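Local coordinates for Cbs-cp12 (Microcystis aeruginosa PCC 7806, PDB 5NMU), which probably takes part in the redox regulation of photosynthesis, as a hexameric fusion of a pair of CBS motifs with a CP12 module, at residues A[48-53]-A[107-112]; A[139-144]-A[171-176]; A[54-59]-A[102-107]. One frame throughout, in Å; residues are numbered along the deposited sequence.

Contact 1 (A[48-53]-A[107-112]); sequences DPYGIV and PVIQGK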
# COMPACT_ATOMS: atom_id res chain seq x y z
N ASP A 48 -21.53 15.83 -14.43
CA ASP A 48 -20.08 15.60 -14.43
C ASP A 48 -19.56 15.68 -12.99
O ASP A 48 -19.84 16.66 -12.27
CB ASP A 48 -19.42 16.69 -15.28
CG ASP A 48 -18.02 16.36 -15.70
OD1 ASP A 48 -17.77 15.19 -15.95
OD2 ASP A 48 -17.17 17.28 -15.83
N PRO A 49 -18.80 14.67 -12.54
CA PRO A 49 -18.37 14.72 -11.13
C PRO A 49 -17.40 15.85 -10.82
O PRO A 49 -16.81 16.39 -11.72
CB PRO A 49 -17.71 13.38 -10.92
CG PRO A 49 -17.20 13.02 -12.30
CD PRO A 49 -18.30 13.46 -13.20
N TYR A 50 -17.30 16.21 -9.55
CA TYR A 50 -16.24 17.06 -9.06
C TYR A 50 -14.91 16.34 -9.09
O TYR A 50 -14.84 15.14 -9.06
CB TYR A 50 -16.54 17.59 -7.63
CG TYR A 50 -17.58 18.67 -7.63
CD1 TYR A 50 -18.94 18.35 -7.56
CD2 TYR A 50 -17.22 20.00 -7.74
CE1 TYR A 50 -19.91 19.34 -7.57
CE2 TYR A 50 -18.18 21.00 -7.80
CZ TYR A 50 -19.53 20.66 -7.69
OH TYR A 50 -20.45 21.65 -7.71
N GLY A 51 -13.85 17.12 -9.17
CA GLY A 51 -12.50 16.58 -9.08
C GLY A 51 -11.72 17.46 -8.15
O GLY A 51 -12.23 18.50 -7.72
N ILE A 52 -10.52 17.03 -7.82
CA ILE A 52 -9.64 17.77 -6.94
C ILE A 52 -8.19 17.55 -7.39
O ILE A 52 -7.82 16.46 -7.83
CB ILE A 52 -9.83 17.37 -5.44
CG1 ILE A 52 -9.05 18.35 -4.50
CG2 ILE A 52 -9.41 15.91 -5.20
CD1 ILE A 52 -9.51 18.26 -3.06
N VAL A 53 -7.40 18.61 -7.28
CA VAL A 53 -5.95 18.58 -7.43
C VAL A 53 -5.35 19.25 -6.19
O VAL A 53 -5.83 20.33 -5.73
CB VAL A 53 -5.51 19.19 -8.79
CG1 VAL A 53 -5.90 20.63 -8.96
CG2 VAL A 53 -4.02 19.04 -8.94
N PRO A 107 -13.61 18.23 -1.45
CA PRO A 107 -14.67 19.27 -1.55
C PRO A 107 -15.81 18.91 -0.62
O PRO A 107 -16.09 17.71 -0.43
CB PRO A 107 -15.15 19.17 -3.00
CG PRO A 107 -14.87 17.75 -3.36
CD PRO A 107 -13.55 17.38 -2.65
N VAL A 108 -16.41 19.93 -0.03
CA VAL A 108 -17.71 19.85 0.61
C VAL A 108 -18.82 20.14 -0.40
O VAL A 108 -18.92 21.23 -0.91
CB VAL A 108 -17.85 20.77 1.82
CG1 VAL A 108 -19.28 20.64 2.43
CG2 VAL A 108 -16.81 20.43 2.86
N ILE A 109 -19.63 19.11 -0.63
CA ILE A 109 -20.66 19.09 -1.64
C ILE A 109 -22.06 18.72 -1.06
O ILE A 109 -22.24 17.71 -0.35
CB ILE A 109 -20.34 18.02 -2.71
CG1 ILE A 109 -18.95 18.22 -3.31
CG2 ILE A 109 -21.37 18.09 -3.83
CD1 ILE A 109 -18.73 19.58 -3.87
N GLN A 110 -23.06 19.53 -1.42
CA GLN A 110 -24.49 19.28 -1.08
C GLN A 110 -25.18 19.07 -2.42
O GLN A 110 -25.31 20.00 -3.21
CB GLN A 110 -25.07 20.47 -0.31
CG GLN A 110 -26.53 20.38 0.13
CD GLN A 110 -26.98 21.59 1.00
OE1 GLN A 110 -26.18 22.16 1.76
NE2 GLN A 110 -28.26 21.98 0.90
N GLY A 111 -25.58 17.84 -2.70
CA GLY A 111 -26.13 17.44 -4.00
C GLY A 111 -25.07 17.61 -5.09
O GLY A 111 -24.05 16.97 -5.03
N LYS A 112 -25.32 18.47 -6.07
CA LYS A 112 -24.35 18.89 -7.09
C LYS A 112 -23.64 20.23 -6.77
O LYS A 112 -22.89 20.71 -7.61
CB LYS A 112 -25.05 18.99 -8.45
CG LYS A 112 -25.94 20.24 -8.66
CD LYS A 112 -26.51 20.22 -10.08
CE LYS A 112 -27.24 21.48 -10.54
NZ LYS A 112 -26.47 22.75 -10.42
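Ile52 and Pro107, whose CA atoms are 7.5 Å apart, mark the closest backbone approach of two segments that run roughly antiparallel, with no main-chain hydrogen bond between them. Side chains therefore make the joint, and Tyr50 does most of the work. Its CG lies beside its own backbone N (chi1 -75°), which sends the ring across to the other segment. Ile109 reaches the ring with one methyl: CD1 sits almost over the middle of one face, 3.8 Å from the centroid of the Tyr50 ring and only 8° off the ring normal, a well-centred CH-pi contact. The phenol hydroxyl at the far end of the ring gives its proton to the main chain, with Tyr50 OH 2.6 Å from Lys112 O. This acceptor lies at the ring edge, near the ring plane, while the hydroxyl approaches the carbonyl tilted 31° out of the carbonyl plane. One ring is thus fixed both over its face and at its end. A phenylalanine here could still take the isoleucine methyl over its face but would probably leave Lys112 O without this partner and the turn less firmly tied to the stretch leading into strand 51-54. Deeper in, Ile52 CD1 meets Pro107 CD at 4.2 Å, an apolar contact shared with Ile40, which touches both residues; Leu114 packs against Tyr50, Pro107 and Ile109. Gly111, with positive phi, and Lys112 occupy the corners of a type II'-like turn joining strands 105-110 and 113-119, so the tyrosine grips the tip of a beta hairpin. Strand 51-54 belongs to the first CBS motif and the hairpin to the second, and packing of their two sheets against each other is the core of a paired CBS (Bateman) module.

Contact 2 (A[139-144]-A[171-176]); sequences EDEIEA and EELQAE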
# COMPACT_ATOMS: atom_id res chain seq x y z
N GLU A 139 -23.09 4.04 19.46
CA GLU A 139 -24.49 3.60 19.48
C GLU A 139 -24.71 2.15 19.01
O GLU A 139 -25.61 1.48 19.51
CB GLU A 139 -25.44 4.58 18.74
CG GLU A 139 -25.66 5.92 19.44
CD GLU A 139 -26.27 5.84 20.89
OE1 GLU A 139 -27.18 5.02 21.17
OE2 GLU A 139 -25.86 6.64 21.78
N ASP A 140 -23.90 1.70 18.04
CA ASP A 140 -23.93 0.30 17.62
C ASP A 140 -23.42 -0.57 18.78
O ASP A 140 -24.00 -1.63 19.04
CB ASP A 140 -23.13 0.08 16.33
CG ASP A 140 -23.65 0.92 15.14
OD1 ASP A 140 -24.85 1.00 14.89
OD2 ASP A 140 -22.84 1.56 14.46
N GLU A 141 -22.39 -0.12 19.50
CA GLU A 141 -21.85 -0.88 20.63
C GLU A 141 -22.86 -1.04 21.77
O GLU A 141 -22.91 -2.07 22.38
CB GLU A 141 -20.62 -0.24 21.28
CG GLU A 141 -19.39 -0.09 20.41
CD GLU A 141 -18.17 0.35 21.21
OE1 GLU A 141 -17.88 -0.24 22.27
OE2 GLU A 141 -17.47 1.25 20.74
N ILE A 142 -23.57 0.04 22.08
CA ILE A 142 -24.64 0.08 23.07
C ILE A 142 -25.75 -0.90 22.64
O ILE A 142 -26.17 -1.76 23.42
CB ILE A 142 -25.18 1.54 23.27
CG1 ILE A 142 -24.13 2.44 23.91
CG2 ILE A 142 -26.46 1.57 24.11
CD1 ILE A 142 -24.54 3.90 23.99
N GLU A 143 -26.20 -0.77 21.40
CA GLU A 143 -27.27 -1.61 20.93
C GLU A 143 -26.79 -3.09 21.00
O GLU A 143 -27.51 -3.93 21.54
CB GLU A 143 -27.75 -1.16 19.54
CG GLU A 143 -28.99 -1.91 19.01
CD GLU A 143 -29.54 -1.33 17.68
OE1 GLU A 143 -30.71 -1.68 17.31
OE2 GLU A 143 -28.82 -0.54 16.98
N ALA A 144 -25.58 -3.39 20.53
CA ALA A 144 -25.08 -4.77 20.66
C ALA A 144 -24.97 -5.28 22.11
O ALA A 144 -25.26 -6.46 22.41
CB ALA A 144 -23.72 -4.96 19.90
N GLU A 171 -24.33 0.14 30.75
CA GLU A 171 -24.33 1.32 31.58
C GLU A 171 -23.08 2.20 31.29
O GLU A 171 -23.19 3.40 31.04
CB GLU A 171 -24.50 0.93 33.09
CG GLU A 171 -23.66 1.77 34.08
CD GLU A 171 -24.14 1.73 35.55
OE1 GLU A 171 -24.55 2.82 36.02
OE2 GLU A 171 -24.07 0.64 36.24
N GLU A 172 -21.90 1.58 31.35
CA GLU A 172 -20.63 2.28 31.09
C GLU A 172 -20.63 2.91 29.72
O GLU A 172 -20.33 4.10 29.60
CB GLU A 172 -19.44 1.32 31.27
CG GLU A 172 -19.22 0.86 32.73
CD GLU A 172 -18.89 2.03 33.66
OE1 GLU A 172 -17.86 2.69 33.38
OE2 GLU A 172 -19.67 2.31 34.63
N LEU A 173 -21.03 2.15 28.70
CA LEU A 173 -21.11 2.69 27.34
C LEU A 173 -22.11 3.85 27.29
O LEU A 173 -21.82 4.85 26.66
CB LEU A 173 -21.45 1.64 26.28
CG LEU A 173 -20.44 0.48 26.09
CD1 LEU A 173 -21.08 -0.66 25.32
CD2 LEU A 173 -19.16 0.91 25.36
N GLN A 174 -23.25 3.74 27.99
CA GLN A 174 -24.26 4.82 28.01
C GLN A 174 -23.79 6.11 28.73
O GLN A 174 -24.13 7.20 28.29
CB GLN A 174 -25.63 4.33 28.57
CG GLN A 174 -26.66 3.95 27.49
CD GLN A 174 -27.74 2.93 27.92
OE1 GLN A 174 -27.87 2.57 29.11
NE2 GLN A 174 -28.51 2.46 26.94
N ALA A 175 -23.00 5.97 29.80
CA ALA A 175 -22.44 7.12 30.55
C ALA A 175 -21.54 7.94 29.68
O ALA A 175 -21.61 9.18 29.65
CB ALA A 175 -21.66 6.62 31.77
N GLU A 176 -20.69 7.23 28.94
CA GLU A 176 -19.75 7.82 28.02
C GLU A 176 -20.47 8.62 26.91
O GLU A 176 -20.17 9.81 26.72
CB GLU A 176 -18.88 6.70 27.42
CG GLU A 176 -17.55 7.16 26.85
CD GLU A 176 -16.80 6.04 26.15
OE1 GLU A 176 -17.08 4.84 26.44
OE2 GLU A 176 -15.94 6.37 25.31
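Ile142 and Leu173 bury equal areas here, the most of any residues, and their CA atoms, 6.1 Å apart, are the closest pair between the helices. The isoleucine lays its CG1 branch alongside the leucine, the two side chains sliding past each other in opposite directions, with Ile142 CG1 3.7 Å from Leu173 CB. With the chain extended beyond CG1 (chi2 174°), Ile142 CD1 reaches to 3.9 Å from Leu173 O. Its other branch, CG2, meets the amide end of Gln174, which crosses it at about a right angle, Ile142 CG2 lying 3.6 Å from Gln174 NE2. Ala177 adds to the cover over Ile142. The axes of the two short segments approach to 9.5 Å and run antiparallel at 154°, as expected of the CP12 helical hairpin, whose helices 138-156 and 161-178 are also joined by the disulfide Cys153-Cys163 further along. Leu173 forks toward the third main residue, Glu141: Leu173 CD1 lies 3.7 Å from the main-chain Glu141 O, and Leu173 CD2 packs 3.5 Å from Glu141 OE1. That carboxylate is no apolar partner, and its charge is met by Arg135, which also bridges to Glu176; the arginine would be expected to offset the repulsion between two acids whose OE1 atoms, of Glu141 and Glu176, stand 6.6 Å apart. Asp140 and Glu143 form salt bridges with arginines of a second subunit, among them Arg44.

Contact 3 (A[54-59]-A[102-107]); sequences TETDIV and RIRRAP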
# COMPACT_ATOMS: atom_id res chain seq x y z
N THR A 54 -4.36 18.55 -5.61
CA THR A 54 -3.78 18.93 -4.32
C THR A 54 -2.34 19.25 -4.43
O THR A 54 -1.69 18.89 -5.43
CB THR A 54 -3.85 17.79 -3.29
OG1 THR A 54 -2.95 16.72 -3.64
CG2 THR A 54 -5.30 17.28 -3.15
N GLU A 55 -1.82 19.91 -3.40
CA GLU A 55 -0.37 20.13 -3.28
C GLU A 55 0.49 18.88 -3.47
O GLU A 55 1.58 18.95 -4.05
CB GLU A 55 -0.03 20.80 -1.95
CG GLU A 55 -0.39 19.98 -0.71
CD GLU A 55 0.00 20.67 0.57
OE1 GLU A 55 0.50 21.78 0.48
OE2 GLU A 55 -0.21 20.11 1.69
N THR A 56 0.01 17.76 -2.94
CA THR A 56 0.69 16.49 -2.96
C THR A 56 0.66 15.94 -4.38
O THR A 56 1.67 15.39 -4.82
CB THR A 56 0.08 15.50 -1.88
OG1 THR A 56 0.19 16.08 -0.56
CG2 THR A 56 0.78 14.27 -1.82
N ASP A 57 -0.44 16.13 -5.13
CA ASP A 57 -0.43 15.72 -6.54
C ASP A 57 0.68 16.46 -7.30
O ASP A 57 1.39 15.87 -8.15
CB ASP A 57 -1.76 16.02 -7.28
CG ASP A 57 -2.97 15.26 -6.70
OD1 ASP A 57 -2.82 14.04 -6.46
OD2 ASP A 57 -4.06 15.87 -6.51
N ILE A 58 0.72 17.78 -7.07
CA ILE A 58 1.63 18.64 -7.77
C ILE A 58 3.10 18.30 -7.44
O ILE A 58 3.89 18.10 -8.34
CB ILE A 58 1.30 20.11 -7.57
CG1 ILE A 58 -0.03 20.42 -8.26
CG2 ILE A 58 2.38 20.99 -8.19
CD1 ILE A 58 -0.68 21.70 -7.81
N VAL A 59 3.42 18.19 -6.16
CA VAL A 59 4.77 17.85 -5.74
C VAL A 59 5.20 16.43 -6.14
O VAL A 59 6.34 16.23 -6.65
CB VAL A 59 4.88 18.07 -4.21
CG1 VAL A 59 6.21 17.55 -3.68
CG2 VAL A 59 4.68 19.54 -3.88
N ARG A 102 -7.25 7.51 2.80
CA ARG A 102 -5.89 8.04 2.75
C ARG A 102 -5.85 9.31 1.93
O ARG A 102 -5.03 9.39 1.05
CB ARG A 102 -4.88 7.05 2.13
CG ARG A 102 -4.87 5.62 2.71
CD ARG A 102 -3.84 5.43 3.82
NE ARG A 102 -4.42 5.35 5.18
CZ ARG A 102 -3.78 5.64 6.33
NH1 ARG A 102 -2.49 6.11 6.35
NH2 ARG A 102 -4.46 5.51 7.48
N ILE A 103 -6.75 10.26 2.19
CA ILE A 103 -6.68 11.59 1.62
C ILE A 103 -6.56 12.57 2.74
O ILE A 103 -6.76 12.21 3.89
CB ILE A 103 -7.90 11.97 0.77
CG1 ILE A 103 -9.18 11.88 1.60
CG2 ILE A 103 -7.93 11.09 -0.50
CD1 ILE A 103 -10.42 12.27 0.83
N ARG A 104 -6.22 13.81 2.41
CA ARG A 104 -6.05 14.86 3.40
C ARG A 104 -7.01 16.01 3.18
O ARG A 104 -7.03 16.95 4.00
CB ARG A 104 -4.60 15.34 3.40
CG ARG A 104 -3.68 14.23 3.93
CD ARG A 104 -2.29 14.29 3.40
NE ARG A 104 -2.23 14.28 1.92
CZ ARG A 104 -2.13 13.21 1.15
NH1 ARG A 104 -2.08 12.00 1.66
NH2 ARG A 104 -2.08 13.39 -0.17
N ARG A 105 -7.88 15.91 2.18
CA ARG A 105 -8.55 17.08 1.62
C ARG A 105 -9.73 16.66 0.71
O ARG A 105 -9.56 15.73 -0.07
CB ARG A 105 -7.44 17.70 0.73
CG ARG A 105 -7.40 19.10 0.63
CD ARG A 105 -6.07 19.48 -0.04
NE ARG A 105 -4.96 19.17 0.83
CZ ARG A 105 -4.62 19.82 1.94
NH1 ARG A 105 -5.30 20.83 2.34
NH2 ARG A 105 -3.58 19.41 2.65
N ALA A 106 -10.89 17.31 0.79
CA ALA A 106 -12.06 16.95 -0.06
C ALA A 106 -12.99 18.14 -0.27
O ALA A 106 -13.10 18.99 0.60
CB ALA A 106 -12.82 15.78 0.52
N PRO A 107 -13.61 18.23 -1.45
CA PRO A 107 -14.67 19.27 -1.55
C PRO A 107 -15.81 18.91 -0.62
O PRO A 107 -16.09 17.71 -0.43
CB PRO A 107 -15.15 19.17 -3.00
CG PRO A 107 -14.87 17.75 -3.36
CD PRO A 107 -13.55 17.38 -2.65
O HOH W 1 -1.23 17.66 2.55
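Glu55 and Arg105 supply the charged part of this contact. Glu55 OE2 stands 3.6 Å from Arg105 NH2, but the oxygen lies well out of the guanidinium plane and the two flat groups are turned 72° against each other, so this salt bridge works through charge alone, with no N-H aimed at the acid. A water completes the link: it donates to Glu55 OE2 at 2.8 Å and accepts from Arg105 NH2 at 2.9 Å, lying at the edge of the guanidinium. The other carboxylate oxygen, Glu55 OE1, hydrogen-bonds Ser121 OG of the third subunit, so the acid is held from two sides of a subunit interface.

Hydrogen bonding within 54-59 closes the start of the helix that carries that acid. Thr54 and Asp57 make a capping box at the first turn of helix 55-63: Asp57 N donates to Thr54 OG1 at 3.0 Å, and Thr54 N returns a bond of 2.8 Å to Asp57 OD2. The threonine hydroxyl reaches its place by sitting between its backbone N and carbonyl carbon (chi1 70°). Here the last strand of the first CBS motif runs straight into its following helix, while 102-107 leads from helix 91-101 into strand 105-110 of the second, so the strand-to-helix joint of one CBS motif meets the helix-to-strand joint of the other.

The remaining touches are van der Waals. With its hydroxyl used in the cap, Thr54 presents CG2 to the aliphatic part of Arg105, at 3.9 Å from Arg105 CD. Thr56 CG2 lies 3.4 Å from Arg104 NH2, the two side chains crossing at about a right angle. Thr56 also packs on Arg104 of the third subunit, where the Arg104 NH1 groups of the two chains come close.

Going from the N terminus, the chain passes through 48-53 and straight on into 54-59, along strand 51-54 and into helix 55-63. It then makes a long excursion before returning through 102-107 and 107-112. Contact 3 is therefore nested inside the loop closed by contact 1; the two share Pro107 and strand 105-110, and Ile52 CD1 packs 3.9 Å from Arg105 O between them. Together they join the first CBS motif to the second. Contact 2 follows in series, closing the shorter loop of the CP12 helical hairpin on the opposite side of the chain's centre, its centre about 35 Å from that of contact 1.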